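Local coordinates for beta-N-acetylhexosaminidase (Mycobacterium smegmatis, PDB 4YYF), which probably catalyses, as a glycoside hydrolase family 3 enzyme, the hydrolysis of terminal non-reducing N-acetyl-D-hexosamine residues from N-acetyl-beta-D-hexosaminides, at residues E106-V110 with D167-R173; L126-A132 with E184-Y189; P157-D163 with R173-P179; V245-H251 with L286-L292. The protein carries 1 engineered substitution. All blocks are in the same frame, centred on the assembly; numbering follows the deposited sequence.

Interaction 1: E106-V110 with D167-R173; sequences EGGRV and DTVIGDR. With ACT (acetate ion), chain D.
Glu106 and Val110, both in touch with Arg173, bracket a tight reversal: Gly107 to Val110 form a type II' turn, and the N-H groups of Glu106 and Gly107 both bond to Val110 O, which makes a classic beta bulge. Two arginine-acid systems join this hairpin to 167-173. Glu106, extended beyond CG, meets the guanidinium of Arg173 side-on, the two planes only 23° apart. Arg173 NE gives an almost straight bond to Glu106 OE1 (2.9 Å) and Arg173 NH2 a more bent one to Glu106 OE2 (2.8 Å), each oxygen using its syn lone pair. With Arg173 NH1 bonded to Val169 O and, at 2.8 Å, to OXT of the acetate, the rotation of the group is fixed. Arg109 is gripped differently. A bend at chi3 (-53°) turns its NE and NH2 onto the single atom Asp172 OD1, from one face of that carboxylate, with NE at 2.8 Å. Arg109 NH2 also bonds to Thr168 O (3.0 Å), while NH1 makes a weak bond within its salt bridge to Asp167 OD1. The hairpin continues strand 100-107; in strand 199-205, Lys203 is a second salt-bridge partner of Glu106 OE2, and His204 touches Ile170 and Arg173.

Interaction 2: L126-A132 with E184-Y189; sequences LARTKTA and EYAGAY
The Tyr185 ring is held between two alanines, with Ala127 CA over one face and Ala132 CA over the opposite one, while Lys130 O lies at the edge in the ring plane. This is helix packing in the outer layer of the TIM-barrel domain: a tyrosine of helix 179-196 enters the corner where helix 123-129 ends and helix 132-148 begins. On the Ala127 side the contact is a CH-pi interaction, CA standing 4.0 Å from the Tyr185 ring centroid and 26° off the normal. The hydroxyl fixes the ring at its far end, since Tyr185 OH donates to Lys130 O at 2.7 Å, in the carbonyl plane. That acceptor belongs to the first residue to leave helical geometry, and Thr131 then takes the N-cap position of the next helix. The neighbouring Tyr189 is met at its ring edge by Leu126 CD1, 4.2 Å from CE2, the two side chains crossing at about a right angle; its hydroxyl bonds to Gln120. Deeper along the interface Ala188 CB approaches Ala132 O to 3.3 Å. A water beside the N-cap accepts from Ala132 N (2.7 Å) and donates to Glu184 OE2, whose carboxylate also lies against Ala132 CB.

Interaction 3: P157-D163 with R173-P179; sequences PVVDVTD and RSFGSDP. With ACT (acetate ion), chain D.
Ser174 OG donates to Asp160 O at 2.9 Å, tilted 32° from the carbonyl plane, joining the two arms of one long loop. The hydroxyl is put there by chi1 of 160°, which sets OG opposite the backbone N; from this position it also accepts from Gly176 N at 3.0 Å, closing an ST turn. Gly176 O in turn accepts from Thr162 N at 3.2 Å, the donor standing above its carbonyl plane, and Val161 CA adds a CA-H...O contact to the same oxygen. Around these bonds the packing is close: Thr162 CG2 rests on Ser174 CB at 3.6 Å, and Val158 CB comes within 3.3 Å of Arg173 O. The Phe175 ring turns an edge to Val158 O and to Pro157 CB, the latter 3.9 Å from CE2; a cis peptide bond precedes this proline. A water completes the shell, donating to Val158 O and Asp160 O and accepting from Phe175 N. Farther out, both carboxylate oxygens of Asp160 are held, OD2 by His204 ND1 and OD1 by His208 N, while Tyr185 packs on Phe175. Asp178 caps helix 179-196 through Ala180 N. This is a beta-alpha loop of the TIM barrel, following strand 153-154.

Interaction 4: V245-H251 with L286-L292; sequences VAVMVGH and LVYTDDL
Val247, Met248 and Val249 pair with Val287, Tyr288 and Thr289 as neighbouring parallel strands of the TIM barrel, joined by a beta-alpha-beta unit through helix 267-275, close to the centre of the chain. The axes of the short strands 246-249 and 287-289 approach to 4.5 Å and diverge by 28°. Four backbone bonds prove the register: Val247 N to Leu286 O, Tyr288 N to Val247 O (2.7 Å), Val249 N to Tyr288 O and Asp290 N to Val249 O. On one face Val249 CG2 meets Val287 CG1 at 3.7 Å, and both valines touch Tyr270 of helix 267-275. The other face carries selenomethionine Met248 and Tyr288, both in contact with Phe155. A chi1 of 175° swings CG of Met248 away from the backbone N, and the chain reaches over the next strand to set CE 3.6 Å from Thr289 O, a buried oxygen that finds no hydrogen-bond partner. Beyond the strand ends, a bound acetate lies about 3 Å from the Asp290 side chain, at the C-terminal mouth where TIM barrels hold their active sites. His251, its ND1 bonded to Ser264, is fixed by NE2 donating to Asp291 O (2.8 Å). Over one face of that ring stands Asp290 CB, 3.9 Å from the His251 centroid, in a CH-pi contact.

In the fold
Interaction 4 is the core contact, almost wholly buried and built from regular strand pairing with apolar packing; the other three lie farther out, are only partly buried, and cluster on one side of the chain's centre. Interactions 1 and 3 share Arg173, whose side chain serves the charged network of the first while its carbonyl packs in the second, and Ile170 CD1 touches Asp160 OD2 between them. Interaction 2 packs against interaction 3 from the helical layer, Ala186 CB lying 3.7 Å from Val159 CG1. Chemistry follows place: salt bridges between the strand-end turn 106-110 and the loop 167-173, a serine hydroxyl and backbone bonds between 157-163 and 173-179, and tyrosine-alanine packing between helices.

Interaction 1: E106-V110 with D167-R173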
loop_
_atom_site.group_PDB
_atom_site.type_symbol
_atom_site.label_atom_id
_atom_site.label_comp_id
_atom_site.label_asym_id
_atom_site.label_seq_id
_atom_site.Cartn_x
_atom_site.Cartn_y
_atom_site.Cartn_z
ATOM N N GLU A 106 -0.526 -4.470 11.268
ATOM C CA GLU A 106 0.860 -4.247 11.707
ATOM C C GLU A 106 1.098 -4.805 13.097
ATOM O O GLU A 106 2.221 -5.172 13.445
ATOM C CB GLU A 106 1.163 -2.737 11.756
ATOM C CG GLU A 106 0.956 -2.001 10.434
ATOM C CD GLU A 106 1.000 -0.489 10.586
ATOM O OE1 GLU A 106 1.659 -0.001 11.537
ATOM O OE2 GLU A 106 0.370 0.210 9.751
ATOM N N GLY A 107 0.039 -4.824 13.906
ATOM C CA GLY A 107 0.148 -5.168 15.314
ATOM C C GLY A 107 0.073 -3.897 16.133
ATOM O O GLY A 107 0.140 -2.796 15.580
ATOM N N GLY A 108 -0.057 -4.030 17.449
ATOM C CA GLY A 108 -0.104 -2.864 18.316
ATOM C C GLY A 108 -1.296 -1.963 18.032
ATOM O O GLY A 108 -2.452 -2.409 18.083
ATOM N N ARG A 109 -1.022 -0.692 17.741
ATOM C CA ARG A 109 -2.088 0.290 17.534
ATOM C C ARG A 109 -2.800 0.144 16.191
ATOM O O ARG A 109 -3.901 0.669 16.005
ATOM C CB ARG A 109 -1.536 1.710 17.679
ATOM C CG ARG A 109 -1.306 2.130 19.141
ATOM C CD ARG A 109 -0.773 3.555 19.223
ATOM N NE ARG A 109 0.407 3.681 18.377
ATOM C CZ ARG A 109 0.629 4.667 17.517
ATOM N NH1 ARG A 109 -0.241 5.666 17.400
ATOM N NH2 ARG A 109 1.745 4.660 16.792
ATOM N N VAL A 110 -2.168 -0.553 15.254
ATOM C CA VAL A 110 -2.756 -0.763 13.936
ATOM C C VAL A 110 -2.936 -2.247 13.628
ATOM O O VAL A 110 -2.082 -2.889 13.021
ATOM C CB VAL A 110 -1.906 -0.089 12.840
ATOM C CG1 VAL A 110 -2.602 -0.178 11.491
ATOM C CG2 VAL A 110 -1.680 1.374 13.202
ATOM N N ASP A 167 2.603 6.731 20.933
ATOM C CA ASP A 167 1.288 6.993 20.322
ATOM C C ASP A 167 1.289 8.273 19.474
ATOM O O ASP A 167 0.483 9.175 19.677
ATOM C CB ASP A 167 0.189 7.034 21.397
ATOM C CG ASP A 167 -1.227 7.033 20.818
ATOM O OD1 ASP A 167 -1.428 6.624 19.658
ATOM O OD2 ASP A 167 -2.153 7.446 21.549
ATOM N N THR A 168 2.224 8.352 18.536
ATOM C CA THR A 168 2.232 9.422 17.536
ATOM C C THR A 168 1.973 8.769 16.182
ATOM O O THR A 168 1.774 7.556 16.122
ATOM C CB THR A 168 3.561 10.183 17.534
ATOM O OG1 THR A 168 4.624 9.258 17.289
ATOM C CG2 THR A 168 3.792 10.850 18.882
ATOM N N VAL A 169 1.967 9.548 15.100
ATOM C CA VAL A 169 1.549 9.011 13.799
ATOM C C VAL A 169 2.300 7.727 13.403
ATOM O O VAL A 169 1.684 6.720 13.035
ATOM C CB VAL A 169 1.596 10.089 12.674
ATOM C CG1 VAL A 169 2.976 10.731 12.571
ATOM C CG2 VAL A 169 1.157 9.497 11.334
ATOM N N ILE A 170 3.625 7.751 13.507
ATOM C CA ILE A 170 4.406 6.532 13.320
ATOM C C ILE A 170 4.677 5.940 14.704
ATOM O O ILE A 170 4.067 4.937 15.078
ATOM C CB ILE A 170 5.715 6.790 12.540
ATOM C CG1 ILE A 170 5.403 7.418 11.180
ATOM C CG2 ILE A 170 6.472 5.488 12.328
ATOM C CD1 ILE A 170 4.395 6.611 10.357
ATOM N N GLY A 171 5.560 6.576 15.476
ATOM C CA GLY A 171 5.770 6.171 16.859
ATOM C C GLY A 171 6.056 4.682 17.006
ATOM O O GLY A 171 6.913 4.149 16.300
ATOM N N ASP A 172 5.329 3.997 17.891
ATOM C CA ASP A 172 5.603 2.572 18.137
ATOM C C ASP A 172 5.289 1.638 16.958
ATOM O O ASP A 172 5.498 0.414 17.045
ATOM C CB ASP A 172 4.951 2.081 19.447
ATOM C CG ASP A 172 3.427 2.045 19.394
ATOM O OD1 ASP A 172 2.829 2.192 18.304
ATOM O OD2 ASP A 172 2.820 1.843 20.471
ATOM N N ARG A 173 4.802 2.202 15.854
ATOM C CA ARG A 173 4.613 1.418 14.635
ATOM C C ARG A 173 5.949 1.161 13.943
ATOM O O ARG A 173 6.031 0.363 13.010
ATOM C CB ARG A 173 3.677 2.140 13.664
ATOM C CG ARG A 173 2.260 2.346 14.171
ATOM C CD ARG A 173 1.535 3.344 13.263
ATOM N NE ARG A 173 1.334 2.823 11.906
ATOM C CZ ARG A 173 1.021 3.575 10.855
ATOM N NH1 ARG A 173 0.908 4.887 10.996
ATOM N NH2 ARG A 173 0.819 3.016 9.667
HETATM C C ACT D . 0.119 6.589 7.559
HETATM O O ACT D . -0.715 6.409 6.640
HETATM O OXT ACT D . -0.119 6.000 8.634
HETATM C CH3 ACT D . 1.322 7.468 7.398
HETATM O O HOH W 1 3.850 -1.203 12.705
HETATM O O HOH W 2 1.643 0.155 17.140
#

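Interaction 2: L126-A132 with E184-Y189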
loop_
_atom_site.group_PDB
_atom_site.type_symbol
_atom_site.label_atom_id
_atom_site.label_comp_id
_atom_site.label_asym_id
_atom_site.label_seq_id
_atom_site.Cartn_x
_atom_site.Cartn_y
_atom_site.Cartn_z
ATOM N N LEU A 126 8.064 -5.410 19.758
ATOM C CA LEU A 126 8.627 -6.650 19.216
ATOM C C LEU A 126 10.144 -6.552 19.134
ATOM O O LEU A 126 10.865 -7.479 19.519
ATOM C CB LEU A 126 8.057 -6.934 17.835
ATOM C CG LEU A 126 6.600 -7.392 17.770
ATOM C CD1 LEU A 126 6.226 -7.690 16.317
ATOM C CD2 LEU A 126 6.395 -8.634 18.645
ATOM N N ALA A 127 10.633 -5.415 18.658
ATOM C CA ALA A 127 12.070 -5.252 18.483
ATOM C C ALA A 127 12.775 -5.249 19.837
ATOM O O ALA A 127 13.941 -5.627 19.938
ATOM C CB ALA A 127 12.377 -3.997 17.697
ATOM N N ARG A 128 12.058 -4.847 20.883
ATOM C CA ARG A 128 12.657 -4.740 22.210
ATOM C C ARG A 128 12.650 -6.047 22.981
ATOM O O ARG A 128 13.449 -6.235 23.887
ATOM C CB ARG A 128 11.935 -3.674 23.037
ATOM C CG ARG A 128 12.119 -2.280 22.499
ATOM C CD ARG A 128 11.368 -1.230 23.300
ATOM N NE ARG A 128 11.904 0.096 23.000
ATOM C CZ ARG A 128 11.353 1.242 23.384
ATOM N NH1 ARG A 128 11.932 2.392 23.057
ATOM N NH2 ARG A 128 10.227 1.238 24.084
ATOM N N THR A 129 11.732 -6.943 22.643
ATOM C CA THR A 129 11.499 -8.118 23.487
ATOM C C THR A 129 11.703 -9.449 22.764
ATOM O O THR A 129 11.692 -10.503 23.397
ATOM C CB THR A 129 10.074 -8.106 24.083
ATOM O OG1 THR A 129 9.111 -8.118 23.020
ATOM C CG2 THR A 129 9.856 -6.872 24.954
ATOM N N LYS A 130 11.867 -9.397 21.442
ATOM C CA LYS A 130 11.973 -10.596 20.614
ATOM C C LYS A 130 13.223 -10.581 19.735
ATOM O O LYS A 130 13.752 -9.519 19.396
ATOM C CB LYS A 130 10.750 -10.723 19.697
ATOM C CG LYS A 130 9.401 -10.654 20.405
ATOM C CD LYS A 130 9.106 -11.946 21.143
ATOM C CE LYS A 130 7.875 -11.796 22.031
ATOM N NZ LYS A 130 7.591 -13.048 22.785
ATOM N N THR A 131 13.690 -11.766 19.358
ATOM C CA THR A 131 14.751 -11.855 18.359
ATOM C C THR A 131 14.109 -11.700 16.993
ATOM O O THR A 131 12.891 -11.886 16.842
ATOM C CB THR A 131 15.462 -13.201 18.394
ATOM O OG1 THR A 131 14.534 -14.222 18.005
ATOM C CG2 THR A 131 15.995 -13.489 19.789
ATOM N N ALA A 132 14.920 -11.372 15.990
ATOM C CA ALA A 132 14.424 -11.319 14.621
ATOM C C ALA A 132 13.814 -12.648 14.168
ATOM O O ALA A 132 12.854 -12.650 13.406
ATOM C CB ALA A 132 15.527 -10.884 13.671
ATOM N N GLU A 184 16.695 -5.433 9.858
ATOM C CA GLU A 184 16.625 -6.779 10.413
ATOM C C GLU A 184 15.202 -7.178 10.787
ATOM O O GLU A 184 14.719 -8.227 10.366
ATOM C CB GLU A 184 17.536 -6.905 11.636
ATOM C CG GLU A 184 17.747 -8.335 12.072
ATOM C CD GLU A 184 18.492 -8.440 13.385
ATOM O OE1 GLU A 184 18.753 -7.388 14.013
ATOM O OE2 GLU A 184 18.811 -9.580 13.787
ATOM N N TYR A 185 14.522 -6.340 11.566
ATOM C CA TYR A 185 13.215 -6.717 12.099
ATOM C C TYR A 185 12.076 -6.600 11.091
ATOM O O TYR A 185 11.262 -7.529 10.949
ATOM C CB TYR A 185 12.915 -5.954 13.400
ATOM C CG TYR A 185 13.620 -6.548 14.584
ATOM C CD1 TYR A 185 14.963 -6.277 14.829
ATOM C CD2 TYR A 185 12.950 -7.400 15.454
ATOM C CE1 TYR A 185 15.622 -6.840 15.917
ATOM C CE2 TYR A 185 13.597 -7.970 16.540
ATOM C CZ TYR A 185 14.925 -7.684 16.766
ATOM O OH TYR A 185 15.549 -8.249 17.846
ATOM N N ALA A 186 12.002 -5.484 10.370
ATOM C CA ALA A 186 10.976 -5.388 9.327
ATOM C C ALA A 186 11.228 -6.439 8.243
ATOM O O ALA A 186 10.290 -6.994 7.661
ATOM C CB ALA A 186 10.940 -3.995 8.717
ATOM N N GLY A 187 12.498 -6.691 7.952
ATOM C CA GLY A 187 12.842 -7.714 6.975
ATOM C C GLY A 187 12.300 -9.074 7.384
ATOM O O GLY A 187 11.761 -9.826 6.558
ATOM N N ALA A 188 12.429 -9.379 8.669
ATOM C CA ALA A 188 11.926 -10.629 9.218
ATOM C C ALA A 188 10.412 -10.655 9.130
ATOM O O ALA A 188 9.822 -11.690 8.789
ATOM C CB ALA A 188 12.381 -10.808 10.683
ATOM N N TYR A 189 9.785 -9.520 9.427
ATOM C CA TYR A 189 8.330 -9.454 9.423
ATOM C C TYR A 189 7.824 -9.650 7.992
ATOM O O TYR A 189 6.848 -10.367 7.758
ATOM C CB TYR A 189 7.808 -8.129 10.032
ATOM C CG TYR A 189 6.399 -8.257 10.594
ATOM C CD1 TYR A 189 5.287 -8.209 9.758
ATOM C CD2 TYR A 189 6.182 -8.461 11.957
ATOM C CE1 TYR A 189 3.986 -8.360 10.272
ATOM C CE2 TYR A 189 4.882 -8.599 12.479
ATOM C CZ TYR A 189 3.802 -8.545 11.628
ATOM O OH TYR A 189 2.523 -8.690 12.128
HETATM O O HOH W 3 17.557 -10.892 16.298
#

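Interaction 3: P157-D163 with R173-P179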
loop_
_atom_site.group_PDB
_atom_site.type_symbol
_atom_site.label_atom_id
_atom_site.label_comp_id
_atom_site.label_asym_id
_atom_site.label_seq_id
_atom_site.Cartn_x
_atom_site.Cartn_y
_atom_site.Cartn_z
ATOM N N PRO A 157 5.448 -4.564 6.491
ATOM C CA PRO A 157 5.834 -3.791 7.663
ATOM C C PRO A 157 6.120 -2.333 7.348
ATOM O O PRO A 157 6.539 -1.972 6.251
ATOM C CB PRO A 157 7.148 -4.453 8.087
ATOM C CG PRO A 157 7.772 -4.860 6.758
ATOM C CD PRO A 157 6.573 -5.356 5.954
ATOM N N VAL A 158 5.903 -1.508 8.359
ATOM C CA VAL A 158 6.411 -0.151 8.394
ATOM C C VAL A 158 7.930 -0.235 8.444
ATOM O O VAL A 158 8.491 -0.948 9.278
ATOM C CB VAL A 158 5.910 0.543 9.675
ATOM C CG1 VAL A 158 6.640 1.879 9.911
ATOM C CG2 VAL A 158 4.400 0.746 9.599
ATOM N N VAL A 159 8.605 0.488 7.559
ATOM C CA VAL A 159 10.064 0.548 7.613
ATOM C C VAL A 159 10.527 1.955 7.965
ATOM O O VAL A 159 11.728 2.247 7.975
ATOM C CB VAL A 159 10.723 0.050 6.301
ATOM C CG1 VAL A 159 10.380 -1.431 6.049
ATOM C CG2 VAL A 159 10.279 0.902 5.130
ATOM N N ASP A 160 9.568 2.819 8.285
ATOM C CA ASP A 160 9.886 4.125 8.848
ATOM C C ASP A 160 10.796 3.998 10.060
ATOM O O ASP A 160 10.672 3.066 10.861
ATOM C CB ASP A 160 8.612 4.868 9.258
ATOM C CG ASP A 160 7.687 5.139 8.093
ATOM O OD1 ASP A 160 8.184 5.407 6.974
ATOM O OD2 ASP A 160 6.450 5.073 8.295
ATOM N N VAL A 161 11.716 4.951 10.184
ATOM C CA VAL A 161 12.708 4.962 11.243
ATOM C C VAL A 161 12.392 6.156 12.129
ATOM O O VAL A 161 12.289 7.273 11.629
ATOM C CB VAL A 161 14.110 5.148 10.625
ATOM C CG1 VAL A 161 15.164 5.235 11.694
ATOM C CG2 VAL A 161 14.403 4.006 9.639
ATOM N N THR A 162 12.221 5.940 13.433
ATOM C CA THR A 162 11.878 7.054 14.315
ATOM C C THR A 162 12.142 6.759 15.781
ATOM O O THR A 162 12.205 5.600 16.202
ATOM C CB THR A 162 10.384 7.449 14.184
ATOM O OG1 THR A 162 10.162 8.717 14.813
ATOM C CG2 THR A 162 9.501 6.429 14.862
ATOM N N ASP A 163 12.268 7.831 16.553
ATOM C CA ASP A 163 12.363 7.740 18.007
ATOM C C ASP A 163 11.211 8.484 18.686
ATOM O O ASP A 163 11.250 8.734 19.897
ATOM C CB ASP A 163 13.697 8.314 18.486
ATOM C CG ASP A 163 13.946 9.714 17.957
ATOM O OD1 ASP A 163 12.999 10.348 17.438
ATOM O OD2 ASP A 163 15.094 10.190 18.064
ATOM N N ARG A 173 4.802 2.202 15.854
ATOM C CA ARG A 173 4.613 1.418 14.635
ATOM C C ARG A 173 5.949 1.161 13.943
ATOM O O ARG A 173 6.031 0.363 13.010
ATOM C CB ARG A 173 3.677 2.140 13.664
ATOM C CG ARG A 173 2.260 2.346 14.171
ATOM C CD ARG A 173 1.535 3.344 13.263
ATOM N NE ARG A 173 1.334 2.823 11.906
ATOM C CZ ARG A 173 1.021 3.575 10.855
ATOM N NH1 ARG A 173 0.908 4.887 10.996
ATOM N NH2 ARG A 173 0.819 3.016 9.667
ATOM N N SER A 174 6.990 1.852 14.388
ATOM C CA SER A 174 8.328 1.676 13.821
ATOM C C SER A 174 9.144 0.675 14.623
ATOM O O SER A 174 9.093 0.674 15.851
ATOM C CB SER A 174 9.079 3.009 13.794
ATOM O OG SER A 174 10.481 2.786 13.698
ATOM N N PHE A 175 9.912 -0.160 13.929
ATOM C CA PHE A 175 10.755 -1.147 14.603
ATOM C C PHE A 175 11.973 -0.536 15.295
ATOM O O PHE A 175 12.635 -1.210 16.071
ATOM C CB PHE A 175 11.207 -2.252 13.630
ATOM C CG PHE A 175 10.122 -3.233 13.280
ATOM C CD1 PHE A 175 9.802 -4.274 14.150
ATOM C CD2 PHE A 175 9.406 -3.102 12.104
ATOM C CE1 PHE A 175 8.801 -5.178 13.832
ATOM C CE2 PHE A 175 8.402 -3.995 11.781
ATOM C CZ PHE A 175 8.090 -5.037 12.658
ATOM N N GLY A 176 12.290 0.722 15.018
ATOM C CA GLY A 176 13.382 1.353 15.739
ATOM C C GLY A 176 13.908 2.648 15.150
ATOM O O GLY A 176 13.464 3.098 14.097
ATOM N N SER A 177 14.863 3.243 15.854
ATOM C CA SER A 177 15.486 4.497 15.447
ATOM C C SER A 177 16.779 4.228 14.693
ATOM O O SER A 177 17.405 5.143 14.169
ATOM C CB SER A 177 15.793 5.353 16.672
ATOM O OG SER A 177 16.544 4.617 17.620
ATOM N N ASP A 178 17.180 2.965 14.660
ATOM C CA ASP A 178 18.404 2.557 13.980
ATOM C C ASP A 178 17.996 1.842 12.692
ATOM O O ASP A 178 17.323 0.816 12.741
ATOM C CB ASP A 178 19.214 1.630 14.896
ATOM C CG ASP A 178 20.549 1.207 14.292
ATOM O OD1 ASP A 178 20.704 1.233 13.058
ATOM O OD2 ASP A 178 21.450 0.827 15.065
ATOM N N PRO A 179 18.409 2.379 11.532
ATOM C CA PRO A 179 18.002 1.783 10.249
ATOM C C PRO A 179 18.424 0.320 10.135
ATOM O O PRO A 179 17.759 -0.443 9.449
ATOM C CB PRO A 179 18.771 2.609 9.206
ATOM C CG PRO A 179 19.189 3.853 9.902
ATOM C CD PRO A 179 19.349 3.500 11.354
HETATM C C ACT D . 0.119 6.589 7.559
HETATM O O ACT D . -0.715 6.409 6.640
HETATM O OXT ACT D . -0.119 6.000 8.634
HETATM C CH3 ACT D . 1.322 7.468 7.398
HETATM O O HOH W 4 10.139 0.356 11.159
HETATM O O HOH W 5 10.781 2.765 17.157
#

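Interaction 4: V245-H251 with L286-L292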
loop_
_atom_site.group_PDB
_atom_site.type_symbol
_atom_site.label_atom_id
_atom_site.label_comp_id
_atom_site.label_asym_id
_atom_site.label_seq_id
_atom_site.Cartn_x
_atom_site.Cartn_y
_atom_site.Cartn_z
ATOM N N VAL A 245 7.332 -8.450 -3.050
ATOM C CA VAL A 245 7.213 -7.358 -2.108
ATOM C C VAL A 245 6.678 -6.164 -2.891
ATOM O O VAL A 245 6.894 -6.060 -4.099
ATOM C CB VAL A 245 8.587 -7.041 -1.437
ATOM C CG1 VAL A 245 9.559 -6.417 -2.442
ATOM C CG2 VAL A 245 8.412 -6.135 -0.210
ATOM N N ALA A 246 5.950 -5.294 -2.210
ATOM C CA ALA A 246 5.443 -4.063 -2.799
ATOM C C ALA A 246 5.934 -2.911 -1.945
ATOM O O ALA A 246 6.456 -3.121 -0.861
ATOM C CB ALA A 246 3.914 -4.061 -2.873
ATOM N N VAL A 247 5.780 -1.691 -2.445
ATOM C CA VAL A 247 6.154 -0.503 -1.690
ATOM C C VAL A 247 4.945 0.426 -1.678
ATOM O O VAL A 247 4.226 0.511 -2.673
ATOM C CB VAL A 247 7.362 0.208 -2.337
ATOM C CG1 VAL A 247 7.617 1.607 -1.693
ATOM C CG2 VAL A 247 8.633 -0.667 -2.247
HETATM N N MSE A 248 4.704 1.092 -0.547
HETATM C CA MSE A 248 3.706 2.160 -0.482
HETATM C C MSE A 248 4.392 3.515 -0.300
HETATM O O MSE A 248 5.215 3.688 0.600
HETATM C CB MSE A 248 2.743 1.938 0.686
HETATM C CG MSE A 248 1.733 3.091 0.891
HETATM SE SE MSE A 248 0.483 2.694 2.358
HETATM C CE MSE A 248 -0.643 1.470 1.409
ATOM N N VAL A 249 4.034 4.478 -1.146
ATOM C CA VAL A 249 4.597 5.827 -1.066
ATOM C C VAL A 249 3.685 6.715 -0.220
ATOM O O VAL A 249 2.471 6.713 -0.411
ATOM C CB VAL A 249 4.759 6.440 -2.471
ATOM C CG1 VAL A 249 5.260 7.873 -2.370
ATOM C CG2 VAL A 249 5.731 5.618 -3.298
ATOM N N GLY A 250 4.258 7.466 0.721
ATOM C CA GLY A 250 3.458 8.310 1.595
ATOM C C GLY A 250 3.256 9.707 1.024
ATOM O O GLY A 250 3.712 10.001 -0.081
ATOM N N HIS A 251 2.586 10.576 1.779
ATOM C CA HIS A 251 2.195 11.889 1.271
ATOM C C HIS A 251 3.125 13.017 1.728
ATOM O O HIS A 251 2.821 14.198 1.514
ATOM C CB HIS A 251 0.751 12.240 1.703
ATOM C CG HIS A 251 -0.276 11.213 1.313
ATOM N ND1 HIS A 251 -0.266 10.566 0.098
ATOM C CD2 HIS A 251 -1.348 10.735 1.991
ATOM C CE1 HIS A 251 -1.290 9.726 0.042
ATOM N NE2 HIS A 251 -1.962 9.813 1.175
ATOM N N LEU A 286 5.323 -3.743 -7.502
ATOM C CA LEU A 286 4.096 -2.989 -7.343
ATOM C C LEU A 286 4.255 -1.852 -6.342
ATOM O O LEU A 286 4.808 -2.030 -5.252
ATOM C CB LEU A 286 2.991 -3.931 -6.864
ATOM C CG LEU A 286 1.553 -3.438 -6.977
ATOM C CD1 LEU A 286 1.216 -3.243 -8.448
ATOM C CD2 LEU A 286 0.593 -4.436 -6.317
ATOM N N VAL A 287 3.768 -0.673 -6.715
ATOM C CA VAL A 287 3.865 0.496 -5.845
ATOM C C VAL A 287 2.474 1.071 -5.567
ATOM O O VAL A 287 1.774 1.479 -6.499
ATOM C CB VAL A 287 4.777 1.583 -6.460
ATOM C CG1 VAL A 287 4.873 2.771 -5.524
ATOM C CG2 VAL A 287 6.183 1.028 -6.719
ATOM N N TYR A 288 2.080 1.088 -4.288
ATOM C CA TYR A 288 0.804 1.663 -3.863
ATOM C C TYR A 288 0.988 3.104 -3.410
ATOM O O TYR A 288 2.095 3.499 -3.037
ATOM C CB TYR A 288 0.254 0.902 -2.645
ATOM C CG TYR A 288 -0.348 -0.459 -2.908
ATOM C CD1 TYR A 288 -1.707 -0.594 -3.148
ATOM C CD2 TYR A 288 0.430 -1.612 -2.855
ATOM C CE1 TYR A 288 -2.283 -1.851 -3.363
ATOM C CE2 TYR A 288 -0.139 -2.886 -3.070
ATOM C CZ TYR A 288 -1.495 -2.981 -3.328
ATOM O OH TYR A 288 -2.091 -4.209 -3.544
ATOM N N THR A 289 -0.103 3.878 -3.403
ATOM C CA THR A 289 -0.121 5.125 -2.649
ATOM C C THR A 289 -0.746 4.865 -1.290
ATOM O O THR A 289 -1.489 3.902 -1.106
ATOM C CB THR A 289 -0.994 6.208 -3.306
ATOM O OG1 THR A 289 -2.367 5.794 -3.225
ATOM C CG2 THR A 289 -0.594 6.439 -4.751
ATOM N N ASP A 290 -0.482 5.763 -0.350
ATOM C CA ASP A 290 -1.221 5.805 0.909
ATOM C C ASP A 290 -2.612 6.360 0.563
ATOM O O ASP A 290 -2.857 6.770 -0.578
ATOM C CB ASP A 290 -0.477 6.714 1.901
ATOM C CG ASP A 290 -0.860 6.474 3.365
ATOM O OD1 ASP A 290 -1.870 5.803 3.653
ATOM O OD2 ASP A 290 -0.134 6.989 4.237
ATOM N N ASP A 291 -3.514 6.356 1.539
ATOM C CA ASP A 291 -4.921 6.746 1.356
ATOM C C ASP A 291 -5.070 8.155 0.773
ATOM O O ASP A 291 -4.628 9.130 1.367
ATOM C CB ASP A 291 -5.624 6.587 2.718
ATOM C CG ASP A 291 -6.976 7.275 2.818
ATOM O OD1 ASP A 291 -7.651 7.544 1.804
ATOM O OD2 ASP A 291 -7.377 7.531 3.973
ATOM N N LEU A 292 -5.691 8.234 -0.405
ATOM C CA LEU A 292 -5.829 9.490 -1.152
ATOM C C LEU A 292 -7.084 10.308 -0.838
ATOM O O LEU A 292 -7.203 11.445 -1.292
ATOM C CB LEU A 292 -5.778 9.231 -2.662
ATOM C CG LEU A 292 -4.494 8.653 -3.246
ATOM C CD1 LEU A 292 -4.728 8.221 -4.677
ATOM C CD2 LEU A 292 -3.364 9.674 -3.181
HETATM O O HOH W 6 5.581 -6.416 -6.383
HETATM O O HOH W 7 1.425 9.497 4.252
#